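Local coordinates for general stress protein 26 (Bacillus anthracis, PDB 3EC6), which is of unknown function but binds flavin-adenine dinucleotide, which is consistent with a flavoprotein of the pyridoxamine 5'-phosphate oxidase family, at residues I8-I12 against H37-L42; L20-R24 against K51-I56; E75-E81 against D121-D127. All blocks are in the same frame, centred on the assembly; numbering follows the deposited sequence. Where two conformers were deposited one is given.

The three contacts illustrate how one antiparallel sheet can carry both plain packing and cofactor binding. Contact 1 sets helix 4-13 against the turn between strands 27-38 and 41-47; its centre lies about 11 Å from that of contact 3, and the two touch where I12 and I8 pack on I78 and I123. Contact 2, centred about 21 Å from contact 1 and 20 Å from contact 3, joins strand 17-24 to helix 51-58. Along the chain the segments of contacts 1 and 2 alternate, and both contacts close before contact 3 opens. Contacts 2 and 3 meet different FAD molecules, each bound between the two subunits, so the dimer completes both sites.

Contact 1: I8-I12 against H37-L42; sequences ITTII and HEDFVL
I12 lays its CG2 methyl over one face of the H37 imidazole, 3.6 Å from the ring centroid and 24° off the ring normal, a CH-pi contact displaced toward the rim, with CG of H37 as the nearest ring atom. The two branches of I12 divide the work. CG2, set anti to the backbone N (CG1 at chi1 -66°), serves H37 and also meets CD2 of L42 at 3.9 Å, while CD1, at the end of the other branch, arrives at the edge of the F40 ring, 4.0 Å from CD1 of F40. The side chain of F40 crosses those of I8, T9 and I12 at about a right angle. One helical turn before I12, the CG2 methyl of I8 lies 3.8 Å from CE1 of F40, and OG1 of T9 comes to 3.5 Å from the same CE1; the T9 hydroxyl is hydrogen-bonded to the carbonyl of K5 in its own helix. In the fold this is a helix lying against a beta hairpin: strands 27-38 and 41-47 are joined by a type II' turn from E38 to V41, closed by bonds of 2.9 Å from E38 N to V41 O and 3.0 Å from V41 N to E38 O. F40 sits within the turn and H37 just ahead of it; H37 takes the CG2 branch of I12 and F40 the CD1 branch. Deeper in, I12 rests on I78 and L42 on V80, both of strand 77-87.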
loop_
_atom_site.group_PDB
_atom_site.type_symbol
_atom_site.label_atom_id
_atom_site.label_comp_id
_atom_site.label_asym_id
_atom_site.label_seq_id
_atom_site.Cartn_x
_atom_site.Cartn_y
_atom_site.Cartn_z
ATOM N N ILE A 8 -18.603 1.509 -6.232
ATOM C CA ILE A 8 -17.299 2.196 -6.312
ATOM C C ILE A 8 -17.355 3.627 -5.820
ATOM O O ILE A 8 -16.524 4.064 -5.054
ATOM C CB ILE A 8 -16.682 2.100 -7.771
ATOM C CG1 ILE A 8 -16.341 0.633 -8.056
ATOM C CG2 ILE A 8 -15.452 3.009 -7.877
ATOM C CD1 ILE A 8 -16.087 0.340 -9.514
ATOM N N THR A 9 -18.376 4.371 -6.247
ATOM C CA THR A 9 -18.539 5.749 -5.815
ATOM C C THR A 9 -18.707 5.894 -4.277
ATOM O O THR A 9 -18.130 6.842 -3.692
ATOM C CB THR A 9 -19.734 6.397 -6.540
ATOM O OG1 THR A 9 -19.497 6.358 -7.958
ATOM C CG2 THR A 9 -19.852 7.828 -6.122
ATOM N N THR A 10 -19.426 4.928 -3.713
ATOM C CA THR A 10 -19.663 4.763 -2.260
ATOM C C THR A 10 -18.297 4.730 -1.553
ATOM O O THR A 10 -18.048 5.482 -0.579
ATOM C CB THR A 10 -20.490 3.484 -1.978
ATOM O OG1 THR A 10 -21.810 3.586 -2.559
ATOM C CG2 THR A 10 -20.617 3.215 -0.498
ATOM N N ILE A 11 -17.389 3.903 -2.098
ATOM C CA ILE A 11 -16.051 3.786 -1.521
ATOM C C ILE A 11 -15.308 5.075 -1.680
ATOM O O ILE A 11 -14.736 5.598 -0.720
ATOM C CB ILE A 11 -15.249 2.572 -2.097
ATOM C CG1 ILE A 11 -15.921 1.234 -1.736
ATOM C CG2 ILE A 11 -13.810 2.585 -1.587
ATOM C CD1 ILE A 11 -15.954 0.938 -0.241
ATOM N N ILE A 12 -15.271 5.606 -2.903
ATOM C CA ILE A 12 -14.608 6.854 -3.167
ATOM C C ILE A 12 -15.251 8.025 -2.321
ATOM O O ILE A 12 -14.542 8.933 -1.964
ATOM C CB ILE A 12 -14.534 7.131 -4.709
ATOM C CG1 ILE A 12 -13.631 6.094 -5.402
ATOM C CG2 ILE A 12 -13.978 8.533 -5.050
ATOM C CD1 ILE A 12 -13.947 6.050 -6.913
ATOM N N HIS A 37 -11.560 13.425 -5.299
ATOM C CA HIS A 37 -11.931 12.875 -6.604
ATOM C C HIS A 37 -12.858 13.825 -7.360
ATOM O O HIS A 37 -13.497 14.723 -6.735
ATOM C CB HIS A 37 -12.629 11.515 -6.424
ATOM C CG HIS A 37 -14.043 11.663 -6.034
ATOM N ND1 HIS A 37 -14.418 11.990 -4.753
ATOM C CD2 HIS A 37 -15.184 11.601 -6.773
ATOM C CE1 HIS A 37 -15.734 12.123 -4.711
ATOM N NE2 HIS A 37 -16.224 11.869 -5.912
ATOM N N GLU A 38 -12.858 13.656 -8.679
ATOM C CA GLU A 38 -13.887 14.202 -9.551
ATOM C C GLU A 38 -14.366 13.051 -10.391
ATOM O O GLU A 38 -13.632 12.538 -11.228
ATOM C CB GLU A 38 -13.306 15.283 -10.391
ATOM C CG GLU A 38 -13.383 16.579 -9.620
ATOM C CD GLU A 38 -13.282 17.762 -10.528
ATOM O OE1 GLU A 38 -12.783 17.592 -11.673
ATOM O OE2 GLU A 38 -13.690 18.865 -10.099
ATOM N N ASP A 39 -15.603 12.647 -10.132
ATOM C CA ASP A 39 -16.105 11.391 -10.677
ATOM C C ASP A 39 -15.109 10.267 -10.325
ATOM O O ASP A 39 -14.811 10.055 -9.144
ATOM C CB ASP A 39 -16.358 11.528 -12.167
ATOM C CG ASP A 39 -17.546 12.447 -12.455
ATOM O OD1 ASP A 39 -18.589 12.317 -11.759
ATOM O OD2 ASP A 39 -17.409 13.284 -13.362
ATOM N N PHE A 40 -14.626 9.523 -11.317
ATOM C CA PHE A 40 -13.742 8.392 -10.968
ATOM C C PHE A 40 -12.271 8.748 -11.027
ATOM O O PHE A 40 -11.414 7.913 -10.760
ATOM C CB PHE A 40 -14.014 7.168 -11.879
ATOM C CG PHE A 40 -15.397 6.590 -11.690
ATOM C CD1 PHE A 40 -15.741 5.953 -10.501
ATOM C CD2 PHE A 40 -16.362 6.742 -12.694
ATOM C CE1 PHE A 40 -17.007 5.462 -10.303
ATOM C CE2 PHE A 40 -17.660 6.228 -12.507
ATOM C CZ PHE A 40 -17.968 5.585 -11.309
ATOM N N VAL A 41 -11.979 10.016 -11.301
ATOM C CA VAL A 41 -10.597 10.498 -11.319
ATOM C C VAL A 41 -10.171 10.873 -9.919
ATOM O O VAL A 41 -10.856 11.646 -9.241
ATOM C CB VAL A 41 -10.438 11.722 -12.287
ATOM C CG1 VAL A 41 -9.022 12.277 -12.202
ATOM C CG2 VAL A 41 -10.783 11.273 -13.750
ATOM N N LEU A 42 -9.048 10.318 -9.454
ATOM C CA LEU A 42 -8.645 10.542 -8.050
ATOM C C LEU A 42 -7.561 11.617 -8.047
ATOM O O LEU A 42 -6.835 11.815 -9.010
ATOM C CB LEU A 42 -8.072 9.258 -7.379
ATOM C CG LEU A 42 -9.093 8.123 -7.349
ATOM C CD1 LEU A 42 -8.430 6.900 -6.725
ATOM C CD2 LEU A 42 -10.325 8.488 -6.548
#

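Contact 2: L20-R24 against K51-I56; sequences LSTVR and KKITDI. With FAD (flavin-adenine dinucleotide), chain B.
OD2 of D55 accepts from two donors that come from opposite faces of its carboxylate plane: OG1 of T22 at 2.6 Å on the anti side and NH2 of R24 at 2.7 Å on the syn side, both well out of plane. The setting is the phosphate site of an FMN-binding split-barrel-type fold, where the N-terminal end of helix 51-58 lies across strand 17-24; the axes of helix segment 51-56 and strand segment 20-24 are 65° apart. R24 and D55 form a two-pronged salt bridge, NE reaching the syn lone pair of OD1 at 2.7 Å while NH2 takes OD2. The guanidinium and carboxylate planes nevertheless stand 41° apart. A bend in the R24 chain at chi3 (-56°) turns the group back over the helix, where CB of K51 sits over one face near the rim, 3.3 Å from NH2. NH2 also donates to O1P of FAD at 2.7 Å, so D55, as a second-shell residue, probably fixes the rotation of the phosphate-binding arginine. The backbone N-H groups of K51 and K52 donate to O1A and O2P, one to each phosphate. The ammonium of K52 leads away from those phosphates, although its CG lies beside O2P: bends at chi2 and chi3 carry it to strand 17-24, with ND1 of H29, on neighbouring strand 27-38, a further partner. NZ meets OG1 of T22 at 2.8 Å, and donates to O of L20 from above the carbonyl plane at 3.1 Å.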
loop_
_atom_site.group_PDB
_atom_site.type_symbol
_atom_site.label_atom_id
_atom_site.label_comp_id
_atom_site.label_asym_id
_atom_site.label_seq_id
_atom_site.Cartn_x
_atom_site.Cartn_y
_atom_site.Cartn_z
ATOM N N LEU A 20 -1.108 5.007 -1.927
ATOM C CA LEU A 20 -0.664 5.280 -3.295
ATOM C C LEU A 20 0.659 4.571 -3.506
ATOM O O LEU A 20 1.643 4.863 -2.786
ATOM C CB LEU A 20 -0.442 6.797 -3.437
ATOM C CG LEU A 20 0.144 7.269 -4.785
ATOM C CD1 LEU A 20 -0.777 6.888 -5.979
ATOM C CD2 LEU A 20 0.389 8.813 -4.799
ATOM N N SER A 21 0.692 3.662 -4.473
ATOM C CA SER A 21 1.956 2.944 -4.764
ATOM C C SER A 21 2.487 3.389 -6.125
ATOM O O SER A 21 1.748 3.611 -7.089
ATOM C CB SER A 21 1.660 1.453 -4.835
ATOM O OG SER A 21 1.063 1.067 -3.590
ATOM N N THR A 22 3.805 3.514 -6.195
ATOM C CA THR A 22 4.538 3.929 -7.383
ATOM C C THR A 22 5.744 3.021 -7.527
ATOM O O THR A 22 5.996 2.138 -6.668
ATOM C CB THR A 22 5.074 5.385 -7.209
ATOM O OG1 THR A 22 5.743 5.477 -5.923
ATOM C CG2 THR A 22 3.917 6.407 -7.254
ATOM N N VAL A 23 6.444 3.153 -8.669
ATOM C CA VAL A 23 7.730 2.474 -8.874
ATOM C C VAL A 23 8.848 3.495 -8.746
ATOM O O VAL A 23 8.753 4.577 -9.343
ATOM C CB VAL A 23 7.803 1.835 -10.262
ATOM C CG1 VAL A 23 9.180 1.135 -10.455
ATOM C CG2 VAL A 23 6.676 0.876 -10.453
ATOM N N ARG A 24 9.873 3.165 -7.957
ATOM C CA ARG A 24 10.948 4.100 -7.529
ATOM C C ARG A 24 12.218 3.340 -7.787
ATOM O O ARG A 24 12.582 2.425 -7.032
ATOM C CB ARG A 24 10.846 4.452 -6.031
ATOM C CG ARG A 24 11.992 5.365 -5.512
ATOM C CD ARG A 24 11.720 5.997 -4.155
ATOM N NE ARG A 24 10.483 6.731 -4.187
ATOM C CZ ARG A 24 9.835 7.221 -3.125
ATOM N NH1 ARG A 24 10.338 7.116 -1.894
ATOM N NH2 ARG A 24 8.691 7.849 -3.330
ATOM N N LYS A 51 9.104 12.719 -3.229
ATOM C CA LYS A 51 9.665 11.630 -4.009
ATOM C C LYS A 51 8.586 10.937 -4.836
ATOM O O LYS A 51 8.884 10.432 -5.884
ATOM C CB LYS A 51 10.447 10.638 -3.141
ATOM C CG LYS A 51 11.785 11.168 -2.643
ATOM C CD LYS A 51 12.314 10.174 -1.570
ATOM C CE LYS A 51 13.328 10.805 -0.617
ATOM N NZ LYS A 51 14.573 11.173 -1.338
ATOM N N LYS A 52 7.333 10.952 -4.376
ATOM C CA LYS A 52 6.261 10.352 -5.189
ATOM C C LYS A 52 6.134 11.103 -6.500
ATOM O O LYS A 52 5.850 10.519 -7.525
ATOM C CB LYS A 52 4.913 10.395 -4.472
ATOM C CG LYS A 52 4.885 9.687 -3.142
ATOM C CD LYS A 52 5.228 8.191 -3.281
ATOM C CE LYS A 52 4.056 7.309 -3.191
ATOM N NZ LYS A 52 4.453 5.897 -3.420
ATOM N N ILE A 53 6.374 12.409 -6.466
ATOM C CA ILE A 53 6.358 13.172 -7.699
ATOM C C ILE A 53 7.510 12.770 -8.598
ATOM O O ILE A 53 7.316 12.601 -9.787
ATOM C CB ILE A 53 6.359 14.706 -7.429
ATOM C CG1 ILE A 53 5.175 15.165 -6.539
ATOM C CG2 ILE A 53 6.445 15.487 -8.745
ATOM C CD1 ILE A 53 3.803 14.934 -7.075
ATOM N N THR A 54 8.731 12.610 -8.049
ATOM C CA THR A 54 9.842 12.111 -8.842
ATOM C C THR A 54 9.595 10.709 -9.408
ATOM O O THR A 54 9.979 10.431 -10.548
ATOM C CB THR A 54 11.129 12.105 -7.990
ATOM O OG1 THR A 54 11.308 13.442 -7.509
ATOM C CG2 THR A 54 12.372 11.699 -8.821
ATOM N N ASP A 55 8.953 9.856 -8.594
ATOM C CA ASP A 55 8.613 8.483 -9.025
ATOM C C ASP A 55 7.775 8.607 -10.280
ATOM O O ASP A 55 8.107 7.989 -11.310
ATOM C CB ASP A 55 7.789 7.703 -8.003
ATOM C CG ASP A 55 8.538 7.360 -6.761
ATOM O OD1 ASP A 55 9.804 7.439 -6.742
ATOM O OD2 ASP A 55 7.860 6.992 -5.796
ATOM N N ILE A 56 6.699 9.404 -10.155
ATOM C CA ILE A 56 5.676 9.535 -11.229
ATOM C C ILE A 56 6.386 10.106 -12.448
ATOM O O ILE A 56 6.160 9.654 -13.548
ATOM C CB ILE A 56 4.393 10.302 -10.773
ATOM C CG1 ILE A 56 3.609 9.442 -9.756
ATOM C CG2 ILE A 56 3.463 10.754 -11.950
ATOM C CD1 ILE A 56 2.514 10.170 -9.002
HETATM P PA FAD B . 9.191 12.007 0.772
HETATM O O1A FAD B . 9.513 12.724 -0.531
HETATM O O2A FAD B . 9.058 12.936 1.965
HETATM O O5B FAD B . 10.388 10.979 1.216
HETATM C C5B FAD B . 10.110 10.118 2.295
HETATM C C4B FAD B . 10.295 8.735 1.704
HETATM O O4B FAD B . 11.707 8.523 1.493
HETATM C C3B FAD B . 9.764 7.680 2.669
HETATM O O3B FAD B . 8.482 7.208 2.257
HETATM C C2B FAD B . 10.899 6.657 2.700
HETATM O O2B FAD B . 10.666 5.630 1.750
HETATM C C1B FAD B . 12.150 7.435 2.287
HETATM N N9A FAD B . 12.874 7.963 3.471
HETATM C C8A FAD B . 12.319 8.267 4.693
HETATM N N7A FAD B . 13.297 8.711 5.521
HETATM C C5A FAD B . 14.464 8.711 4.850
HETATM C C6A FAD B . 15.748 9.074 5.254
HETATM N N6A FAD B . 15.998 9.220 6.564
HETATM N N1A FAD B . 16.779 8.950 4.336
HETATM C C2A FAD B . 16.530 8.483 3.048
HETATM N N3A FAD B . 15.242 8.127 2.658
HETATM C C4A FAD B . 14.222 8.244 3.555
HETATM N N1 FAD B . 1.441 13.329 2.568
HETATM C C2 FAD B . 0.991 14.181 1.581
HETATM O O2 FAD B . 1.864 14.852 1.022
HETATM N N3 FAD B . -0.336 14.227 1.219
HETATM C C4 FAD B . -1.268 13.451 1.874
HETATM O O4 FAD B . -2.485 13.505 1.535
HETATM C C4X FAD B . -0.845 12.622 2.933
HETATM N N5 FAD B . -1.784 11.853 3.602
HETATM C C5X FAD B . -1.350 11.046 4.645
HETATM C C6 FAD B . -2.333 10.296 5.320
HETATM C C7 FAD B . -1.887 9.458 6.347
HETATM C C7M FAD B . -2.929 8.654 7.088
HETATM C C8 FAD B . -0.519 9.372 6.688
HETATM C C8M FAD B . -0.008 8.449 7.784
HETATM C C9 FAD B . 0.447 10.088 5.970
HETATM C C9A FAD B . 0.022 10.951 4.941
HETATM N N10 FAD B . 0.963 11.691 4.234
HETATM C C10 FAD B . 0.515 12.554 3.234
HETATM C "C1'" FAD B . 2.439 11.553 4.408
HETATM C "C2'" FAD B . 3.098 10.605 3.394
HETATM O "O2'" FAD B . 2.550 9.288 3.492
HETATM C "C3'" FAD B . 4.583 10.508 3.747
HETATM O "O3'" FAD B . 5.101 11.849 3.715
HETATM C "C4'" FAD B . 5.340 9.621 2.767
HETATM O "O4'" FAD B . 6.686 9.301 3.247
HETATM C "C5'" FAD B . 5.447 10.311 1.396
HETATM O "O5'" FAD B . 6.211 9.489 0.526
HETATM P P FAD B . 7.246 10.288 -0.416
HETATM O O1P FAD B . 8.213 9.328 -1.101
HETATM O O2P FAD B . 6.566 11.303 -1.290
HETATM O O3P FAD B . 7.952 11.046 0.805
#

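Contact 3: E75-E81 against D121-D127; sequences EDYIEVE and DTIYYID. With FAD (flavin-adenine dinucleotide), chain C.
The Y77 ring lies beneath I126, whose CB sits over its centre, 3.9 Å from the centroid and 12° off the normal, in a CH-pi contact; CD1 and CG2 of I126 spread toward CE1 and CE2 of the ring, CD1 reaching CE1 at 3.4 Å. The Y124 ring is sandwiched instead: FAD lies over one face, its C5A 3.4 Å from CE1 of Y124, and the CG2 methyl of T122 covers the opposite face near the rim. At the ring's edge OE2 of E81 approaches CE2 of Y124 to 3.1 Å, carboxylate and ring planes 55° apart. These groups project from one face of an antiparallel strand pair, part of the FMN-binding split barrel's sheet, in which Y77-I126, E79-Y124 and E81-T122 are the hydrogen-bonded pairs. A classic beta bulge ends the ladder, D121 N and T122 N both donating to O of E81. Non-hydrogen-bonded I78-Y125 and V80-I123 face the other way, where CG2 of I78 meets the edge of the Y125 ring and helix 4-13 packs. On the cofactor side E79 holds the ribose of FAD with both oxygens, O2B donating to OE1 and O3B to OE2 at 2.7 Å; its extended chain (chi2 -170°) carries the carboxylate there past I126, whose CD1 lies 3.5 Å from CG of E79. H63 is a second partner of OE1. F32 of the second subunit meets Y77 edge-to-face.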
loop_
_atom_site.group_PDB
_atom_site.type_symbol
_atom_site.label_atom_id
_atom_site.label_comp_id
_atom_site.label_asym_id
_atom_site.label_seq_id
_atom_site.Cartn_x
_atom_site.Cartn_y
_atom_site.Cartn_z
ATOM N N GLU A 75 -14.187 -5.602 5.250
ATOM C CA GLU A 75 -14.696 -4.341 4.743
ATOM C C GLU A 75 -14.493 -4.318 3.230
ATOM O O GLU A 75 -13.526 -4.878 2.731
ATOM C CB GLU A 75 -13.862 -3.202 5.330
ATOM C CG GLU A 75 -13.895 -3.132 6.867
ATOM C CD GLU A 75 -12.717 -2.359 7.480
ATOM O OE1 GLU A 75 -11.694 -2.112 6.803
ATOM O OE2 GLU A 75 -12.819 -1.997 8.675
ATOM N N ASP A 76 -15.384 -3.652 2.513
ATOM C CA ASP A 76 -15.220 -3.506 1.060
ATOM C C ASP A 76 -14.193 -2.447 0.728
ATOM O O ASP A 76 -13.978 -1.509 1.489
ATOM C CB ASP A 76 -16.544 -3.119 0.411
ATOM C CG ASP A 76 -17.671 -4.037 0.806
ATOM O OD1 ASP A 76 -17.452 -5.259 0.836
ATOM O OD2 ASP A 76 -18.774 -3.522 1.099
ATOM N N TYR A 77 -13.571 -2.584 -0.433
ATOM C CA TYR A 77 -12.640 -1.574 -0.882
ATOM C C TYR A 77 -12.398 -1.678 -2.362
ATOM O O TYR A 77 -12.885 -2.619 -3.022
ATOM C CB TYR A 77 -11.314 -1.652 -0.129
ATOM C CG TYR A 77 -10.542 -2.939 -0.315
ATOM C CD1 TYR A 77 -9.439 -2.992 -1.161
ATOM C CD2 TYR A 77 -10.879 -4.087 0.435
ATOM C CE1 TYR A 77 -8.721 -4.200 -1.324
ATOM C CE2 TYR A 77 -10.178 -5.282 0.301
ATOM C CZ TYR A 77 -9.072 -5.302 -0.562
ATOM O OH TYR A 77 -8.354 -6.476 -0.696
ATOM N N ILE A 78 -11.606 -0.740 -2.874
ATOM C CA ILE A 78 -11.296 -0.757 -4.318
ATOM C C ILE A 78 -9.787 -0.767 -4.561
ATOM O O ILE A 78 -8.982 -0.347 -3.705
ATOM C CB ILE A 78 -11.921 0.427 -5.102
ATOM C CG1 ILE A 78 -11.356 1.767 -4.613
ATOM C CG2 ILE A 78 -13.486 0.393 -5.061
ATOM C CD1 ILE A 78 -11.853 2.935 -5.501
ATOM N N GLU A 79 -9.414 -1.244 -5.733
ATOM C CA GLU A 79 -8.035 -1.132 -6.195
ATOM C C GLU A 79 -8.124 -0.398 -7.509
ATOM O O GLU A 79 -9.010 -0.686 -8.325
ATOM C CB GLU A 79 -7.471 -2.496 -6.588
ATOM C CG GLU A 79 -7.163 -3.410 -5.537
ATOM C CD GLU A 79 -6.384 -4.599 -6.160
ATOM O OE1 GLU A 79 -5.472 -4.384 -7.010
ATOM O OE2 GLU A 79 -6.705 -5.737 -5.782
ATOM N N VAL A 80 -7.243 0.555 -7.717
ATOM C CA VAL A 80 -7.273 1.361 -8.949
ATOM C C VAL A 80 -5.909 1.266 -9.605
ATOM O O VAL A 80 -4.902 1.429 -8.931
ATOM C CB VAL A 80 -7.586 2.838 -8.633
ATOM C CG1 VAL A 80 -7.544 3.681 -9.902
ATOM C CG2 VAL A 80 -8.909 2.987 -7.792
ATOM N N GLU A 81 -5.896 0.954 -10.902
ATOM C CA GLU A 81 -4.682 1.021 -11.744
ATOM C C GLU A 81 -4.857 2.130 -12.762
ATOM O O GLU A 81 -5.904 2.243 -13.396
ATOM C CB GLU A 81 -4.467 -0.267 -12.544
ATOM C CG GLU A 81 -4.359 -1.538 -11.701
ATOM C CD GLU A 81 -4.457 -2.795 -12.546
ATOM O OE1 GLU A 81 -4.433 -2.728 -13.796
ATOM O OE2 GLU A 81 -4.574 -3.879 -11.962
ATOM N N ASP A 121 -7.538 3.401 -15.329
ATOM C CA ASP A 121 -7.851 2.508 -16.454
ATOM C C ASP A 121 -8.744 1.418 -15.952
ATOM O O ASP A 121 -9.666 0.996 -16.689
ATOM C CB ASP A 121 -6.562 1.903 -17.048
ATOM C CG ASP A 121 -5.757 2.955 -17.824
ATOM O OD1 ASP A 121 -6.355 3.706 -18.580
ATOM O OD2 ASP A 121 -4.517 3.125 -17.585
ATOM N N THR A 122 -8.450 0.872 -14.762
ATOM C CA THR A 122 -9.231 -0.263 -14.252
ATOM C C THR A 122 -9.521 -0.004 -12.774
ATOM O O THR A 122 -8.621 0.422 -12.042
ATOM C CB THR A 122 -8.477 -1.596 -14.399
ATOM O OG1 THR A 122 -8.022 -1.698 -15.761
ATOM C CG2 THR A 122 -9.376 -2.807 -14.062
ATOM N N ILE A 123 -10.788 -0.191 -12.367
ATOM C CA ILE A 123 -11.091 -0.141 -10.936
ATOM C C ILE A 123 -11.668 -1.487 -10.565
ATOM O O ILE A 123 -12.701 -1.914 -11.143
ATOM C CB ILE A 123 -12.064 0.985 -10.574
ATOM C CG1 ILE A 123 -11.455 2.355 -10.970
ATOM C CG2 ILE A 123 -12.392 0.910 -9.041
ATOM C CD1 ILE A 123 -12.336 3.534 -10.609
ATOM N N TYR A 124 -11.037 -2.166 -9.609
ATOM C CA TYR A 124 -11.544 -3.435 -9.100
ATOM C C TYR A 124 -12.310 -3.173 -7.810
ATOM O O TYR A 124 -11.861 -2.412 -6.964
ATOM C CB TYR A 124 -10.375 -4.377 -8.735
ATOM C CG TYR A 124 -9.556 -4.761 -9.906
ATOM C CD1 TYR A 124 -9.984 -5.783 -10.757
ATOM C CD2 TYR A 124 -8.364 -4.099 -10.185
ATOM C CE1 TYR A 124 -9.241 -6.149 -11.873
ATOM C CE2 TYR A 124 -7.594 -4.467 -11.325
ATOM C CZ TYR A 124 -8.064 -5.491 -12.150
ATOM O OH TYR A 124 -7.345 -5.870 -13.270
ATOM N N TYR A 125 -13.461 -3.811 -7.671
ATOM C CA TYR A 125 -14.247 -3.675 -6.436
ATOM C C TYR A 125 -14.147 -4.970 -5.681
ATOM O O TYR A 125 -14.488 -6.055 -6.236
ATOM C CB TYR A 125 -15.725 -3.324 -6.757
ATOM C CG TYR A 125 -16.562 -3.241 -5.509
ATOM C CD1 TYR A 125 -16.553 -2.104 -4.714
ATOM C CD2 TYR A 125 -17.310 -4.350 -5.103
ATOM C CE1 TYR A 125 -17.300 -2.066 -3.510
ATOM C CE2 TYR A 125 -18.053 -4.324 -3.947
ATOM C CZ TYR A 125 -18.036 -3.184 -3.164
ATOM O OH TYR A 125 -18.814 -3.259 -2.022
ATOM N N ILE A 126 -13.661 -4.872 -4.427
ATOM C CA ILE A 126 -13.350 -6.066 -3.628
ATOM C C ILE A 126 -14.321 -6.132 -2.459
ATOM O O ILE A 126 -14.286 -5.286 -1.544
ATOM C CB ILE A 126 -11.868 -6.032 -3.211
ATOM C CG1 ILE A 126 -11.014 -5.946 -4.487
ATOM C CG2 ILE A 126 -11.496 -7.226 -2.306
ATOM C CD1 ILE A 126 -9.883 -5.199 -4.375
ATOM N N ASP A 127 -15.214 -7.114 -2.579
ATOM C CA ASP A 127 -16.300 -7.518 -1.662
ATOM C C ASP A 127 -17.715 -7.108 -2.017
ATOM O O ASP A 127 -18.441 -7.906 -2.615
ATOM C CB ASP A 127 -15.997 -7.329 -0.179
ATOM C CG ASP A 127 -15.045 -8.354 0.305
ATOM O OD1 ASP A 127 -14.336 -8.121 1.325
ATOM O OD2 ASP A 127 -14.986 -9.395 -0.396
HETATM P PA FAD C . -4.395 -12.768 -6.848
HETATM O O1A FAD C . -3.303 -13.710 -7.335
HETATM O O2A FAD C . -5.624 -13.481 -6.315
HETATM O O5B FAD C . -4.985 -11.836 -8.060
HETATM C C5B FAD C . -5.854 -10.794 -7.687
HETATM C C4B FAD C . -5.162 -9.550 -8.206
HETATM O O4B FAD C . -5.272 -9.545 -9.645
HETATM C C3B FAD C . -5.838 -8.304 -7.644
HETATM O O3B FAD C . -5.076 -7.749 -6.572
HETATM C C2B FAD C . -6.015 -7.432 -8.887
HETATM O O2B FAD C . -4.921 -6.542 -9.029
HETATM C C1B FAD C . -6.011 -8.409 -10.064
HETATM N N9A FAD C . -7.388 -8.834 -10.420
HETATM C C8A FAD C . -8.470 -8.878 -9.569
HETATM N N7A FAD C . -9.555 -9.305 -10.261
HETATM C C5A FAD C . -9.188 -9.549 -11.533
HETATM C C6A FAD C . -9.928 -9.998 -12.626
HETATM N N6A FAD C . -11.268 -9.971 -12.555
HETATM N N1A FAD C . -9.276 -10.141 -13.839
HETATM C C2A FAD C . -7.919 -9.850 -13.955
HETATM N N3A FAD C . -7.193 -9.404 -12.855
HETATM C C4A FAD C . -7.827 -9.259 -11.657
HETATM N N1 FAD C . -4.428 -12.855 1.216
HETATM C C2 FAD C . -3.472 -13.787 1.563
HETATM O O2 FAD C . -3.224 -14.636 0.701
HETATM N N3 FAD C . -2.812 -13.727 2.768
HETATM C C4 FAD C . -3.125 -12.753 3.691
HETATM O O4 FAD C . -2.514 -12.711 4.797
HETATM C C4X FAD C . -4.147 -11.829 3.391
HETATM N N5 FAD C . -4.473 -10.860 4.325
HETATM C C5X FAD C . -5.485 -9.961 4.013
HETATM C C6 FAD C . -5.810 -9.004 4.994
HETATM C C7 FAD C . -6.804 -8.078 4.663
HETATM C C7M FAD C . -7.172 -7.051 5.707
HETATM C C8 FAD C . -7.450 -8.107 3.407
HETATM C C8M FAD C . -8.517 -7.096 3.015
HETATM C C9 FAD C . -7.076 -9.036 2.428
HETATM C C9A FAD C . -6.087 -9.988 2.742
HETATM N N10 FAD C . -5.721 -10.936 1.793
HETATM C C10 FAD C . -4.755 -11.881 2.137
HETATM C "C1'" FAD C . -6.225 -10.952 0.388
HETATM C "C2'" FAD C . -5.292 -10.257 -0.614
HETATM O "O2'" FAD C . -5.096 -8.883 -0.266
HETATM C "C3'" FAD C . -5.976 -10.287 -1.983
HETATM O "O3'" FAD C . -6.231 -11.670 -2.284
HETATM C "C4'" FAD C . -5.106 -9.658 -3.064
HETATM O "O4'" FAD C . -5.853 -9.433 -4.303
HETATM C "C5'" FAD C . -3.894 -10.558 -3.363
HETATM O "O5'" FAD C . -3.140 -9.976 -4.416
HETATM P P FAD C . -2.577 -11.029 -5.499
HETATM O O1P FAD C . -2.033 -10.310 -6.728
HETATM O O2P FAD C . -1.694 -12.077 -4.881
HETATM O O3P FAD C . -4.013 -11.672 -5.794
HETATM O O HOH W 1 -5.226 -1.067 -15.803
#